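Local coordinates for protein cGAS/DncV-like nucleotidyltransferase in E. coli homolog (Rhodothermus marinus SG0.5JP17-172, PDB 6E0K) that synthesises the second messenger 3',3'-cUAMP from UTP and ATP, using magnesium, as the nucleotidyltransferase of a CBASS antiphage defence system, at residues Pro211-Glu216 against Phe250-Gly255. Residues are numbered along the deposited sequence; the frame is centred on the assembly and turned at random.
Sequences PSYFLE and FRCQNG
Tyr213 reaches from the first turn of a helix to the turn at Cys252-Gly255, and a water completes the join: its OH lies 2.8 Å from water 1, which accepts the backbone N-H of Asn254 at 2.8 Å. With CG anti to the backbone N (chi1 172°), the phenol extends away from the helix and brings its hydroxyl up to the type I turn. There the OH is flanked by Cys252 SG at 3.7 Å and by Asn254 ND2, also 3.7 Å away. The sulfur approaches the ring obliquely, 62° off its normal, whereas the Asn254 side chain crosses that of Tyr213 at about a right angle, the amide and ring planes 56° apart. That amide is held within its own loop, OD1 bonded to Gln256 N and ND2 to Asp257.

A second water repeats the principle three residues further along the helix. Water 2 donates to Glu216 OE1 at 2.8 Å and accepts from Gln253 NE2 at 2.9 Å, bridging two buried polar groups whose direct OE1 to NE2 separation is 4.3 Å. Gln253, extended beyond CG, carries its amide towards Glu216, and there OE1 bonds the Tyr186 hydroxyl and NE2 the backbone O of His171. The Glu216 carboxylate is gripped further by Thr53 and His171, contacts that would fix its rotation beside the ATP-binding residues Lys194 and Ser48. Ser212, itself an ATP-binding residue, starts the helix after the N-cap Pro211.

The contact thus joins helix 212-220 to the loop between helices 231-244 and 269-285; helix 186-202 packs against Leu215 and Glu216, while His171 and Asn174 of helix 168-181 bond Gln253.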
ATOM      1  N   PRO A 211      -1.758   3.008  10.807  1.00 13.91           N
ATOM      2  CA  PRO A 211      -1.972   1.992   9.771  1.00 16.78           C
ATOM      3  C   PRO A 211      -0.869   2.055   8.725  1.00 14.42           C
ATOM      4  O   PRO A 211      -0.426   3.137   8.332  1.00 13.12           O
ATOM      5  CB  PRO A 211      -3.337   2.367   9.185  1.00 18.03           C
ATOM      6  CG  PRO A 211      -4.012   3.172  10.274  1.00 19.49           C
ATOM      7  CD  PRO A 211      -2.903   3.916  10.951  1.00 15.98           C
ATOM      8  N   SER A 212      -0.432   0.875   8.266  1.00 14.16           N
ATOM      9  CA  SER A 212       0.814   0.774   7.509  1.00 12.76           C
ATOM     10  C   SER A 212       0.824   1.677   6.281  1.00 13.80           C
ATOM     11  O   SER A 212       1.796   2.398   6.031  1.00 14.62           O
ATOM     12  CB  SER A 212       1.052  -0.674   7.085  1.00 14.62           C
ATOM     13  OG  SER A 212       1.340  -1.480   8.220  1.00 17.58           O
ATOM     14  N   TYR A 213      -0.240   1.642   5.490  1.00 13.65           N
ATOM     15  CA  TYR A 213      -0.238   2.440   4.272  1.00 13.62           C
ATOM     16  C   TYR A 213      -0.141   3.930   4.589  1.00 13.22           C
ATOM     17  O   TYR A 213       0.640   4.659   3.965  1.00 13.61           O
ATOM     18  CB  TYR A 213      -1.488   2.125   3.452  1.00 13.00           C
ATOM     19  CG  TYR A 213      -1.689   3.027   2.261  1.00 16.63           C
ATOM     20  CD1 TYR A 213      -0.958   2.833   1.096  1.00 16.85           C
ATOM     21  CD2 TYR A 213      -2.615   4.059   2.298  1.00 16.18           C
ATOM     22  CE1 TYR A 213      -1.151   3.638  -0.011  1.00 17.44           C
ATOM     23  CE2 TYR A 213      -2.811   4.888   1.193  1.00 14.68           C
ATOM     24  CZ  TYR A 213      -2.064   4.667   0.043  1.00 16.49           C
ATOM     25  OH  TYR A 213      -2.247   5.470  -1.068  1.00 16.64           O
ATOM     26  N   PHE A 214      -0.926   4.400   5.567  1.00 14.03           N
ATOM     27  CA  PHE A 214      -0.879   5.812   5.946  1.00 13.29           C
ATOM     28  C   PHE A 214       0.490   6.193   6.494  1.00 12.67           C
ATOM     29  O   PHE A 214       0.981   7.307   6.260  1.00 13.67           O
ATOM     30  CB  PHE A 214      -1.958   6.118   6.984  1.00 13.55           C
ATOM     31  CG  PHE A 214      -3.365   6.027   6.465  1.00 16.61           C
ATOM     32  CD1 PHE A 214      -3.652   6.262   5.131  1.00 16.85           C
ATOM     33  CD2 PHE A 214      -4.403   5.709   7.330  1.00 19.56           C
ATOM     34  CE1 PHE A 214      -4.957   6.185   4.665  1.00 21.38           C
ATOM     35  CE2 PHE A 214      -5.705   5.622   6.876  1.00 20.56           C
ATOM     36  CZ  PHE A 214      -5.983   5.864   5.540  1.00 21.68           C
ATOM     37  N   LEU A 215       1.129   5.276   7.226  1.00 12.87           N
ATOM     38  CA  LEU A 215       2.448   5.574   7.780  1.00 13.19           C
ATOM     39  C   LEU A 215       3.483   5.701   6.669  1.00 13.53           C
ATOM     40  O   LEU A 215       4.325   6.607   6.708  1.00 14.17           O
ATOM     41  CB  LEU A 215       2.850   4.494   8.789  1.00 13.48           C
ATOM     42  CG  LEU A 215       4.231   4.649   9.416  1.00 12.85           C
ATOM     43  CD1 LEU A 215       4.354   5.985  10.119  1.00 12.72           C
ATOM     44  CD2 LEU A 215       4.477   3.487  10.372  1.00 13.95           C
ATOM     45  N   GLU A 216       3.425   4.818   5.661  1.00 11.83           N
ATOM     46  CA  GLU A 216       4.320   4.946   4.508  1.00 11.52           C
ATOM     47  C   GLU A 216       4.119   6.281   3.813  1.00 15.14           C
ATOM     48  O   GLU A 216       5.088   6.980   3.487  1.00 12.98           O
ATOM     49  CB  GLU A 216       4.098   3.798   3.514  1.00 16.69           C
ATOM     50  CG  GLU A 216       4.584   2.463   4.032  1.00 19.78           C
ATOM     51  CD  GLU A 216       4.680   1.369   2.965  1.00 23.96           C
ATOM     52  OE1 GLU A 216       4.652   1.641   1.730  1.00 22.09           O
ATOM     53  OE2 GLU A 216       4.762   0.206   3.388  1.00 29.34           O
ATOM     54  N   PHE A 250      -0.011  17.188   2.410  1.00 18.28           N
ATOM     55  CA  PHE A 250       0.720  15.952   2.141  1.00 17.67           C
ATOM     56  C   PHE A 250      -0.011  15.128   1.092  1.00 23.30           C
ATOM     57  O   PHE A 250      -1.242  15.034   1.090  1.00 20.81           O
ATOM     58  CB  PHE A 250       0.896  15.106   3.406  1.00 18.68           C
ATOM     59  CG  PHE A 250       2.049  15.529   4.284  1.00 15.59           C
ATOM     60  CD1 PHE A 250       2.626  16.786   4.160  1.00 19.57           C
ATOM     61  CD2 PHE A 250       2.559  14.651   5.230  1.00 18.50           C
ATOM     62  CE1 PHE A 250       3.677  17.167   4.987  1.00 19.05           C
ATOM     63  CE2 PHE A 250       3.607  15.018   6.049  1.00 18.19           C
ATOM     64  CZ  PHE A 250       4.171  16.275   5.927  1.00 19.48           C
ATOM     65  N   ARG A 251       0.763  14.527   0.204  1.00 18.35           N
ATOM     66  CA  ARG A 251       0.244  13.679  -0.851  1.00 22.40           C
ATOM     67  C   ARG A 251       0.635  12.246  -0.545  1.00 21.16           C
ATOM     68  O   ARG A 251       1.656  11.989   0.096  1.00 19.52           O
ATOM     69  CB  ARG A 251       0.800  14.103  -2.211  1.00 28.37           C
ATOM     70  CG  ARG A 251       0.502  15.546  -2.551  1.00 39.68           C
ATOM     71  CD  ARG A 251      -0.907  15.671  -3.060  1.00 41.11           C
ATOM     72  NE  ARG A 251      -0.994  15.201  -4.437  1.00 38.14           N
ATOM     73  CZ  ARG A 251      -2.130  15.042  -5.105  1.00 44.35           C
ATOM     74  NH1 ARG A 251      -3.296  15.303  -4.522  1.00 40.43           N
ATOM     75  NH2 ARG A 251      -2.099  14.613  -6.363  1.00 47.89           N
ATOM     76  N   CYS A 252      -0.192  11.312  -0.992  1.00 17.88           N
ATOM     77  CA  CYS A 252       0.164   9.912  -0.868  1.00 17.16           C
ATOM     78  C   CYS A 252       1.397   9.601  -1.709  1.00 13.70           C
ATOM     79  O   CYS A 252       1.761  10.342  -2.625  1.00 16.58           O
ATOM     80  CB  CYS A 252      -1.005   9.029  -1.293  1.00 19.79           C
ATOM     81  SG  CYS A 252      -2.348   9.077  -0.068  1.00 25.29           S
ATOM     82  N   GLN A 253       2.038   8.481  -1.376  1.00 15.27           N
ATOM     83  CA  GLN A 253       3.239   8.066  -2.092  1.00 16.27           C
ATOM     84  C   GLN A 253       2.973   7.864  -3.580  1.00 17.95           C
ATOM     85  O   GLN A 253       3.888   8.026  -4.396  1.00 17.04           O
ATOM     86  CB  GLN A 253       3.797   6.795  -1.449  1.00 17.86           C
ATOM     87  CG  GLN A 253       5.097   6.270  -2.054  1.00 14.80           C
ATOM     88  CD  GLN A 253       5.779   5.281  -1.126  1.00 11.91           C
ATOM     89  OE1 GLN A 253       6.165   5.645  -0.015  1.00 17.85           O
ATOM     90  NE2 GLN A 253       5.939   4.051  -1.569  1.00 15.31           N
ATOM     91  N   ASN A 254       1.736   7.520  -3.962  1.00 14.12           N
ATOM     92  CA  ASN A 254       1.435   7.361  -5.385  1.00 15.77           C
ATOM     93  C   ASN A 254       1.426   8.680  -6.151  1.00 15.80           C
ATOM     94  O   ASN A 254       1.336   8.649  -7.381  1.00 17.01           O
ATOM     95  CB  ASN A 254       0.101   6.620  -5.606  1.00 16.22           C
ATOM     96  CG  ASN A 254      -1.119   7.355  -5.031  1.00 17.66           C
ATOM     97  OD1 ASN A 254      -1.161   8.579  -4.963  1.00 18.74           O
ATOM     98  ND2 ASN A 254      -2.126   6.588  -4.643  1.00 19.16           N
ATOM     99  N   GLY A 255       1.515   9.821  -5.465  1.00 19.58           N
ATOM    100  CA  GLY A 255       1.519  11.117  -6.112  1.00 19.96           C
ATOM    101  C   GLY A 255       0.174  11.591  -6.620  1.00 19.66           C
ATOM    102  O   GLY A 255       0.105  12.669  -7.237  1.00 24.01           O
TER
HETATM  103  O   HOH W   1       0.245   5.938  -2.241  1.00 17.20           O
HETATM  104  O   HOH W   2       7.044   2.262   0.418  1.00 22.64           O